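Local coordinates for protein antisigma-factor antagonist STAS (Rhodobacter sphaeroides, PDB 3LKL) that is probably a SulP-type membrane transporter of sulfate or related anions, of which this chain is the cytoplasmic C-terminal STAS domain, likely regulatory, at residues A[20-25]-A[50-55]; A[37-42]-A[68-73]. All coordinates share one frame; numbering follows the deposited sequence.

Interaction 1 of 2, residues A[20-25]-A[50-55]; sequences RVEGQL and VSRAHI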
ATOM      1  N   ARG A  20      -1.639   7.296  10.253  1.00 11.55           N
ATOM      2  CA  ARG A  20      -2.220   6.393   9.238  1.00 12.14           C
ATOM      3  C   ARG A  20      -1.421   6.565   7.968  1.00 12.67           C
ATOM      4  O   ARG A  20      -1.388   7.656   7.399  1.00 12.16           O
ATOM      5  CB  ARG A  20      -3.665   6.798   8.971  1.00 15.27           C
ATOM      6  CG  ARG A  20      -4.457   5.886   8.066  1.00 20.95           C
ATOM      7  CD  ARG A  20      -5.883   6.360   7.947  1.00 27.34           C
ATOM      8  NE  ARG A  20      -6.678   5.955   9.110  1.00 33.23           N
ATOM      9  CZ  ARG A  20      -7.955   6.298   9.307  1.00 39.52           C
ATOM     10  NH1 ARG A  20      -8.612   5.879  10.394  1.00 40.38           N
ATOM     11  NH2 ARG A  20      -8.592   7.072   8.421  1.00 42.44           N
ATOM     12  N   VAL A  21      -0.698   5.501   7.578  1.00 11.59           N
ATOM     13  CA  VAL A  21       0.162   5.486   6.423  1.00 12.32           C
ATOM     14  C   VAL A  21      -0.554   4.707   5.333  1.00 12.18           C
ATOM     15  O   VAL A  21      -0.984   3.554   5.539  1.00 13.17           O
ATOM     16  CB  VAL A  21       1.491   4.814   6.712  1.00 10.40           C
ATOM     17  CG1 VAL A  21       2.463   4.966   5.449  1.00 12.88           C
ATOM     18  CG2 VAL A  21       2.150   5.430   7.901  1.00 13.77           C
ATOM     19  N   GLU A  22      -0.694   5.369   4.195  1.00 13.43           N
ATOM     20  CA  GLU A  22      -1.412   4.878   3.022  1.00 14.47           C
ATOM     21  C   GLU A  22      -0.544   4.982   1.803  1.00 15.63           C
ATOM     22  O   GLU A  22       0.119   5.999   1.599  1.00 16.65           O
ATOM     23  CB  GLU A  22      -2.652   5.742   2.748  1.00 15.43           C
ATOM     24  CG  GLU A  22      -3.608   5.678   3.912  1.00 19.09           C
ATOM     25  CD  GLU A  22      -4.934   6.421   3.708  1.00 21.84           C
ATOM     26  OE1 GLU A  22      -5.276   7.213   4.623  1.00 20.22           O
ATOM     27  OE2 GLU A  22      -5.623   6.171   2.676  1.00 20.30           O
ATOM     28  N   GLY A  23      -0.563   3.935   0.970  1.00 15.95           N
ATOM     29  CA  GLY A  23       0.064   3.995  -0.357  1.00 15.24           C
ATOM     30  C   GLY A  23       1.405   3.325  -0.372  1.00 14.41           C
ATOM     31  O   GLY A  23       1.592   2.306   0.301  1.00 13.34           O
ATOM     32  N   GLN A  24       2.362   3.927  -1.069  1.00 13.40           N
ATOM     33  CA  GLN A  24       3.562   3.161  -1.460  1.00 14.64           C
ATOM     34  C   GLN A  24       4.847   3.637  -0.784  1.00 14.24           C
ATOM     35  O   GLN A  24       5.259   4.771  -0.985  1.00 15.45           O
ATOM     36  CB  GLN A  24       3.745   3.275  -2.978  1.00 13.85           C
ATOM     37  CG  GLN A  24       2.497   3.078  -3.857  1.00 14.02           C
ATOM     38  CD  GLN A  24       1.665   1.860  -3.509  1.00 11.43           C
ATOM     39  OE1 GLN A  24       2.166   0.827  -3.107  1.00  8.14           O
ATOM     40  NE2 GLN A  24       0.372   2.010  -3.640  1.00 10.64           N
ATOM     41  N   LEU A  25       5.446   2.792   0.034  1.00 14.69           N
ATOM     42  CA  LEU A  25       6.649   3.120   0.734  1.00 15.97           C
ATOM     43  C   LEU A  25       7.822   2.429   0.071  1.00 15.22           C
ATOM     44  O   LEU A  25       7.924   1.190   0.077  1.00 16.12           O
ATOM     45  CB  LEU A  25       6.600   2.638   2.178  1.00 17.43           C
ATOM     46  CG  LEU A  25       5.494   3.217   3.061  1.00 21.11           C
ATOM     47  CD1 LEU A  25       5.400   2.518   4.473  1.00 22.57           C
ATOM     48  CD2 LEU A  25       5.724   4.684   3.205  1.00 25.76           C
ATOM     49  N   VAL A  50       0.357   0.953   9.245  1.00  9.73           N
ATOM     50  CA  VAL A  50       0.761   0.804   7.859  1.00 10.20           C
ATOM     51  C   VAL A  50      -0.168  -0.183   7.053  1.00 10.95           C
ATOM     52  O   VAL A  50       0.210  -0.581   5.923  1.00 11.23           O
ATOM     53  CB  VAL A  50       2.229   0.344   7.769  1.00  9.56           C
ATOM     54  CG1 VAL A  50       3.149   1.448   8.284  1.00  8.70           C
ATOM     55  CG2 VAL A  50       2.469  -0.961   8.573  1.00  9.23           C
ATOM     56  N   SER A  51      -1.334  -0.552   7.623  1.00 11.03           N
ATOM     57  CA  SER A  51      -2.271  -1.510   7.013  1.00 13.02           C
ATOM     58  C   SER A  51      -2.706  -1.152   5.598  1.00 14.22           C
ATOM     59  O   SER A  51      -2.864  -2.069   4.774  1.00 14.64           O
ATOM     60  CB  SER A  51      -3.478  -1.838   7.911  1.00 13.14           C
ATOM     61  OG  SER A  51      -4.230  -0.675   8.249  1.00 16.20           O
ATOM     62  N   ARG A  52      -2.740   0.152   5.261  1.00 13.69           N
ATOM     63  CA  ARG A  52      -3.143   0.592   3.942  1.00 14.28           C
ATOM     64  C   ARG A  52      -1.968   0.900   3.036  1.00 13.73           C
ATOM     65  O   ARG A  52      -2.104   1.679   2.093  1.00 13.45           O
ATOM     66  CB  ARG A  52      -3.978   1.885   4.064  1.00 15.31           C
ATOM     67  CG  ARG A  52      -5.330   1.697   4.714  1.00 18.41           C
ATOM     68  CD  ARG A  52      -5.832   2.966   5.449  1.00 22.87           C
ATOM     69  NE  ARG A  52      -6.909   2.599   6.387  1.00 26.42           N
ATOM     70  CZ  ARG A  52      -6.749   2.364   7.697  1.00 25.58           C
ATOM     71  NH1 ARG A  52      -5.566   2.461   8.271  1.00 25.85           N
ATOM     72  NH2 ARG A  52      -7.781   2.019   8.445  1.00 25.47           N
ATOM     73  N   ALA A  53      -0.785   0.371   3.337  1.00 12.72           N
ATOM     74  CA  ALA A  53       0.395   0.745   2.570  1.00 11.16           C
ATOM     75  C   ALA A  53       1.132  -0.533   2.154  1.00  9.84           C
ATOM     76  O   ALA A  53       0.823  -1.608   2.644  1.00  7.02           O
ATOM     77  CB  ALA A  53       1.335   1.674   3.449  1.00 11.42           C
ATOM     78  N   HIS A  54       2.064  -0.409   1.239  1.00 10.44           N
ATOM     79  CA  HIS A  54       2.897  -1.528   0.831  1.00 10.50           C
ATOM     80  C   HIS A  54       4.303  -1.070   1.026  1.00 11.63           C
ATOM     81  O   HIS A  54       4.675   0.050   0.617  1.00 11.38           O
ATOM     82  CB  HIS A  54       2.766  -1.834  -0.633  1.00 10.62           C
ATOM     83  CG  HIS A  54       1.416  -2.285  -1.033  1.00 11.11           C
ATOM     84  ND1 HIS A  54       0.822  -3.415  -0.509  1.00 11.66           N
ATOM     85  CD2 HIS A  54       0.518  -1.730  -1.873  1.00 12.59           C
ATOM     86  CE1 HIS A  54      -0.397  -3.531  -1.017  1.00 11.75           C
ATOM     87  NE2 HIS A  54      -0.589  -2.534  -1.865  1.00 13.68           N
ATOM     88  N   ILE A  55       5.079  -1.919   1.673  1.00 13.22           N
ATOM     89  CA  ILE A  55       6.498  -1.634   1.883  1.00 14.57           C
ATOM     90  C   ILE A  55       7.201  -2.420   0.750  1.00 14.87           C
ATOM     91  O   ILE A  55       7.051  -3.608   0.648  1.00 15.53           O
ATOM     92  CB  ILE A  55       6.946  -2.060   3.280  1.00 13.87           C
ATOM     93  CG1 ILE A  55       6.210  -1.183   4.356  1.00 14.97           C
ATOM     94  CG2 ILE A  55       8.393  -1.919   3.372  1.00 17.76           C
ATOM     95  CD1 ILE A  55       6.515  -1.621   5.757  1.00 18.33           C
TER
HETATM   96  O   HOH W   1      -8.280   3.301  11.370  1.00 38.83           O
HETATM   97  O   HOH W   2      -2.602   2.544   7.045  1.00  7.32           O

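Interaction 2 of 2, residues A[37-42]-A[68-73]; sequences FDFREP and VLKFRR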
ATOM      1  N   PHE A  37       6.301  12.540  10.707  1.00 13.65           N
ATOM      2  CA  PHE A  37       6.225  12.283  12.119  1.00 12.37           C
ATOM      3  C   PHE A  37       6.813  13.469  12.877  1.00 13.14           C
ATOM      4  O   PHE A  37       7.844  14.033  12.438  1.00 13.17           O
ATOM      5  CB  PHE A  37       7.091  11.092  12.433  1.00 12.50           C
ATOM      6  CG  PHE A  37       6.629   9.821  11.776  1.00 10.93           C
ATOM      7  CD1 PHE A  37       5.448   9.219  12.171  1.00  6.87           C
ATOM      8  CD2 PHE A  37       7.345   9.252  10.755  1.00 14.32           C
ATOM      9  CE1 PHE A  37       4.998   8.074  11.577  1.00  6.62           C
ATOM     10  CE2 PHE A  37       6.930   8.049  10.166  1.00 12.00           C
ATOM     11  CZ  PHE A  37       5.730   7.480  10.554  1.00 13.31           C
ATOM     12  N   ASP A  38       6.164  13.827  13.969  1.00 11.67           N
ATOM     13  CA  ASP A  38       6.681  14.814  14.927  1.00 12.46           C
ATOM     14  C   ASP A  38       7.280  14.065  16.120  1.00 11.31           C
ATOM     15  O   ASP A  38       6.630  13.704  17.117  1.00  9.65           O
ATOM     16  CB  ASP A  38       5.584  15.749  15.312  1.00 12.86           C
ATOM     17  CG  ASP A  38       6.017  16.823  16.277  1.00 17.75           C
ATOM     18  OD1 ASP A  38       7.245  16.971  16.553  1.00 23.32           O
ATOM     19  OD2 ASP A  38       5.071  17.497  16.769  1.00 19.82           O
ATOM     20  N   PHE A  39       8.557  13.786  15.945  1.00 12.05           N
ATOM     21  CA  PHE A  39       9.289  12.933  16.847  1.00 15.42           C
ATOM     22  C   PHE A  39       9.387  13.428  18.272  1.00 17.20           C
ATOM     23  O   PHE A  39       9.349  12.599  19.233  1.00 19.81           O
ATOM     24  CB  PHE A  39      10.645  12.599  16.258  1.00 15.14           C
ATOM     25  CG  PHE A  39      10.569  11.597  15.150  1.00 13.14           C
ATOM     26  CD1 PHE A  39       9.976  10.359  15.379  1.00 14.00           C
ATOM     27  CD2 PHE A  39      11.062  11.868  13.907  1.00 15.01           C
ATOM     28  CE1 PHE A  39       9.875   9.451  14.420  1.00 11.15           C
ATOM     29  CE2 PHE A  39      11.002  10.940  12.898  1.00 15.69           C
ATOM     30  CZ  PHE A  39      10.401   9.705  13.149  1.00 15.95           C
ATOM     31  N   ARG A  40       9.374  14.737  18.465  1.00 17.65           N
ATOM     32  CA  ARG A  40       9.584  15.218  19.813  1.00 19.09           C
ATOM     33  C   ARG A  40       8.303  15.724  20.434  1.00 19.78           C
ATOM     34  O   ARG A  40       8.354  16.411  21.427  1.00 18.91           O
ATOM     35  CB  ARG A  40      10.662  16.277  19.813  1.00 19.45           C
ATOM     36  CG  ARG A  40      12.061  15.766  19.247  1.00 22.76           C
ATOM     37  CD  ARG A  40      12.949  16.923  18.721  1.00 27.51           C
ATOM     38  NE  ARG A  40      12.106  17.773  17.861  1.00 31.65           N
ATOM     39  CZ  ARG A  40      12.518  18.669  16.972  1.00 34.54           C
ATOM     40  NH1 ARG A  40      13.819  18.884  16.725  1.00 35.38           N
ATOM     41  NH2 ARG A  40      11.583  19.350  16.309  1.00 34.67           N
ATOM     42  N   GLU A  41       7.168  15.393  19.863  1.00 17.82           N
ATOM     43  CA  GLU A  41       5.923  15.679  20.484  1.00 17.57           C
ATOM     44  C   GLU A  41       5.813  14.800  21.686  1.00 17.88           C
ATOM     45  O   GLU A  41       6.085  13.652  21.626  1.00 18.70           O
ATOM     46  CB  GLU A  41       4.769  15.439  19.536  1.00 17.66           C
ATOM     47  CG  GLU A  41       3.414  15.482  20.194  1.00 14.90           C
ATOM     48  CD  GLU A  41       2.263  15.165  19.291  1.00 12.65           C
ATOM     49  OE1 GLU A  41       2.431  14.628  18.220  1.00 12.59           O
ATOM     50  OE2 GLU A  41       1.166  15.440  19.682  1.00 13.28           O
ATOM     51  N   PRO A  42       5.403  15.344  22.798  1.00 15.96           N
ATOM     52  CA  PRO A  42       5.347  14.546  23.993  1.00 16.40           C
ATOM     53  C   PRO A  42       4.157  13.630  23.931  1.00 16.24           C
ATOM     54  O   PRO A  42       3.064  14.084  23.812  1.00 14.42           O
ATOM     55  CB  PRO A  42       5.194  15.589  25.074  1.00 17.53           C
ATOM     56  CG  PRO A  42       4.575  16.703  24.423  1.00 14.90           C
ATOM     57  CD  PRO A  42       5.155  16.751  23.100  1.00 18.28           C
ATOM     58  N   VAL A  68      10.274   3.952  14.664  1.00  9.28           N
ATOM     59  CA  VAL A  68       9.913   3.264  15.905  1.00  8.64           C
ATOM     60  C   VAL A  68      10.963   3.548  17.002  1.00 10.67           C
ATOM     61  O   VAL A  68      10.622   3.955  18.120  1.00  8.91           O
ATOM     62  CB  VAL A  68       9.704   1.755  15.651  1.00 10.36           C
ATOM     63  CG1 VAL A  68       9.654   0.963  17.034  1.00 10.65           C
ATOM     64  CG2 VAL A  68       8.453   1.585  14.702  1.00  9.86           C
ATOM     65  N   LEU A  69      12.237   3.442  16.664  1.00 10.34           N
ATOM     66  CA  LEU A  69      13.268   3.626  17.693  1.00 11.64           C
ATOM     67  C   LEU A  69      13.340   5.094  18.153  1.00 11.85           C
ATOM     68  O   LEU A  69      13.565   5.369  19.337  1.00 11.10           O
ATOM     69  CB  LEU A  69      14.654   3.127  17.169  1.00 12.99           C
ATOM     70  CG  LEU A  69      14.776   1.588  17.052  1.00 15.50           C
ATOM     71  CD1 LEU A  69      15.778   1.146  15.894  1.00 17.46           C
ATOM     72  CD2 LEU A  69      15.126   0.974  18.411  1.00 16.65           C
ATOM     73  N   LYS A  70      13.130   6.023  17.228  1.00 12.43           N
ATOM     74  CA  LYS A  70      13.176   7.430  17.549  1.00 11.85           C
ATOM     75  C   LYS A  70      11.995   7.742  18.532  1.00 11.46           C
ATOM     76  O   LYS A  70      12.237   8.380  19.565  1.00  9.77           O
ATOM     77  CB  LYS A  70      13.187   8.227  16.289  1.00 11.66           C
ATOM     78  CG  LYS A  70      13.348   9.764  16.377  1.00 16.13           C
ATOM     79  CD  LYS A  70      14.439  10.335  17.371  1.00 20.20           C
ATOM     80  CE  LYS A  70      14.639  11.900  17.176  1.00 26.22           C
ATOM     81  NZ  LYS A  70      14.699  12.746  18.463  1.00 27.00           N
ATOM     82  N   PHE A  71      10.791   7.207  18.295  1.00 10.51           N
ATOM     83  CA  PHE A  71       9.656   7.510  19.198  1.00  9.77           C
ATOM     84  C   PHE A  71       9.944   6.940  20.542  1.00 11.45           C
ATOM     85  O   PHE A  71       9.793   7.643  21.551  1.00 11.53           O
ATOM     86  CB  PHE A  71       8.339   6.984  18.754  1.00 11.33           C
ATOM     87  CG  PHE A  71       7.633   7.885  17.816  1.00  9.61           C
ATOM     88  CD1 PHE A  71       7.221   9.164  18.214  1.00 11.39           C
ATOM     89  CD2 PHE A  71       7.464   7.522  16.530  1.00  5.87           C
ATOM     90  CE1 PHE A  71       6.583   9.977  17.352  1.00  9.15           C
ATOM     91  CE2 PHE A  71       6.818   8.348  15.645  1.00  4.08           C
ATOM     92  CZ  PHE A  71       6.340   9.561  16.062  1.00  6.85           C
ATOM     93  N   ARG A  72      10.475   5.736  20.594  1.00 11.09           N
ATOM     94  CA  ARG A  72      10.811   5.112  21.853  1.00 13.27           C
ATOM     95  C   ARG A  72      11.787   5.882  22.690  1.00 13.32           C
ATOM     96  O   ARG A  72      11.640   5.981  23.839  1.00 12.74           O
ATOM     97  CB  ARG A  72      11.368   3.737  21.625  1.00 13.05           C
ATOM     98  CG  ARG A  72      10.357   2.765  21.302  1.00 15.19           C
ATOM     99  CD  ARG A  72      10.876   1.417  21.586  1.00 20.51           C
ATOM    100  NE  ARG A  72      10.073   0.439  20.914  1.00 21.80           N
ATOM    101  CZ  ARG A  72      10.494  -0.729  20.483  1.00 25.27           C
ATOM    102  NH1 ARG A  72      11.754  -1.109  20.648  1.00 25.00           N
ATOM    103  NH2 ARG A  72       9.635  -1.493  19.880  1.00 21.82           N
ATOM    104  N   ARG A  73      12.786   6.411  22.043  1.00 14.72           N
ATOM    105  CA  ARG A  73      13.830   7.169  22.635  1.00 16.42           C
ATOM    106  C   ARG A  73      13.236   8.373  23.297  1.00 16.75           C
ATOM    107  O   ARG A  73      13.680   8.755  24.330  1.00 16.16           O
ATOM    108  CB  ARG A  73      14.809   7.607  21.572  1.00 17.81           C
ATOM    109  CG  ARG A  73      16.215   7.643  21.986  1.00 22.22           C
ATOM    110  CD  ARG A  73      17.157   7.004  20.983  1.00 26.40           C
ATOM    111  NE  ARG A  73      17.029   7.597  19.678  1.00 28.14           N
ATOM    112  CZ  ARG A  73      17.043   6.920  18.548  1.00 28.39           C
ATOM    113  NH1 ARG A  73      16.897   7.550  17.413  1.00 27.09           N
ATOM    114  NH2 ARG A  73      17.227   5.629  18.571  1.00 29.23           N
TER

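Interaction 1 of 2, residues A[20-25]-A[50-55]
Q24 and H54 lie side by side on one face of a short parallel strand pair and point the same way. Q24 OE1 comes to the rim of the imidazole, 3.3 Å from H54 CD2 and in the ring plane. Amide and ring are nearly coplanar, 25° apart. The bend of the Q24 chain at chi2 (-48°) turns its amide back toward the histidine. OE1 also accepts from the indole of W56, while Q24 NE2 and H54 NE2 both bond to D65 of the second subunit. A leucine here would probably leave the W56 indole N-H and D65 of the second subunit each short of a partner.

On the other face, L25 CD1 meets I55 CG1 at 3.8 Å, the two side chains crossing at a slant. A53 CB is on this face too and touches V21 CG1 at 4.0 Å. Just before the corner, V21 and V50 lie side by side. Three backbone bonds join the two segments: G23 N to R52 O, H54 N to G23 O, and L25 N to H54 O (2.9 Å). G23 has a positive phi, where a CB would strike the preceding carbonyl oxygen.

R52 reaches back along E22, its CD 3.8 Å from E22 CG. Its guanidinium meets R20 obliquely, planes 34° apart, with R20 NE over one face of the R52 group. These like charges are probably eased by the salt bridge from R52 to D49. A water in the guanidinium plane also links R52 NH1 to R52 N.

The type I turn V50 to A53 redirects the chain from the main sheet into this pair. Helix 58-73 packs on L25 and I55, helix 83-92 on V50 and I55, and strand 4-10 flanks R20 and V21.

Interaction 2 of 2, residues A[37-42]-A[68-73]
K70 lays its aliphatic chain across the ring of F39. CG sits over one face, 3.7 Å from the ring centroid and 21° off the normal, a CH-pi contact. With CG anti to the backbone N (chi1 -175°), the lysine chain leaves the helix toward the loop. F37 CB lies against the opposite face of F39, so that ring is sandwiched. Farther out, K70 NZ passes R40 CG at 4.1 Å, but its salt bridge is with E74.

F71 comes next and takes F39 on one face of its ring. The edge of F39 points at this face in an edge-to-face pair, with centroids 4.8 Å apart and planes at 57°. F39 CE1 approaches F71 CE2 to 3.5 Å. F37 meets F71 from another direction: its CD1 lies at the rim of the F71 ring, in plane, 3.8 Å from CE2. D38 O is also near, 3.7 Å from F71 CE1.

F37, F39 and F71 thus form an aromatic cluster. It joins the loop after helix 30-35 to the C-terminal end of helix 58-73. F37 and F71 continue onto strand 45-50, as part of the helix-on-sheet core of the STAS alpha/beta fold.

From the N terminus, the chain first meets segment 20-25, at the end of strand 16-22. It then runs through helix 30-35 into segment 37-42. Strand 45-50 leads to segment 50-55, where interaction 1 closes its loop. Helix 58-73 follows, and its last turns close interaction 2. The two loops cross, since 37-42 lies inside the first and 68-73 beyond it. Their centres are 19 Å apart, on opposite sides of the chain's centre, and they do not touch. Interaction 1 ties the C-terminal end of strand 16-22 and strand 24-25 to the end of strand 45-50 and strand 53-55. Interaction 2 ties the loop before strand 45-50 to the helix after strand 53-55.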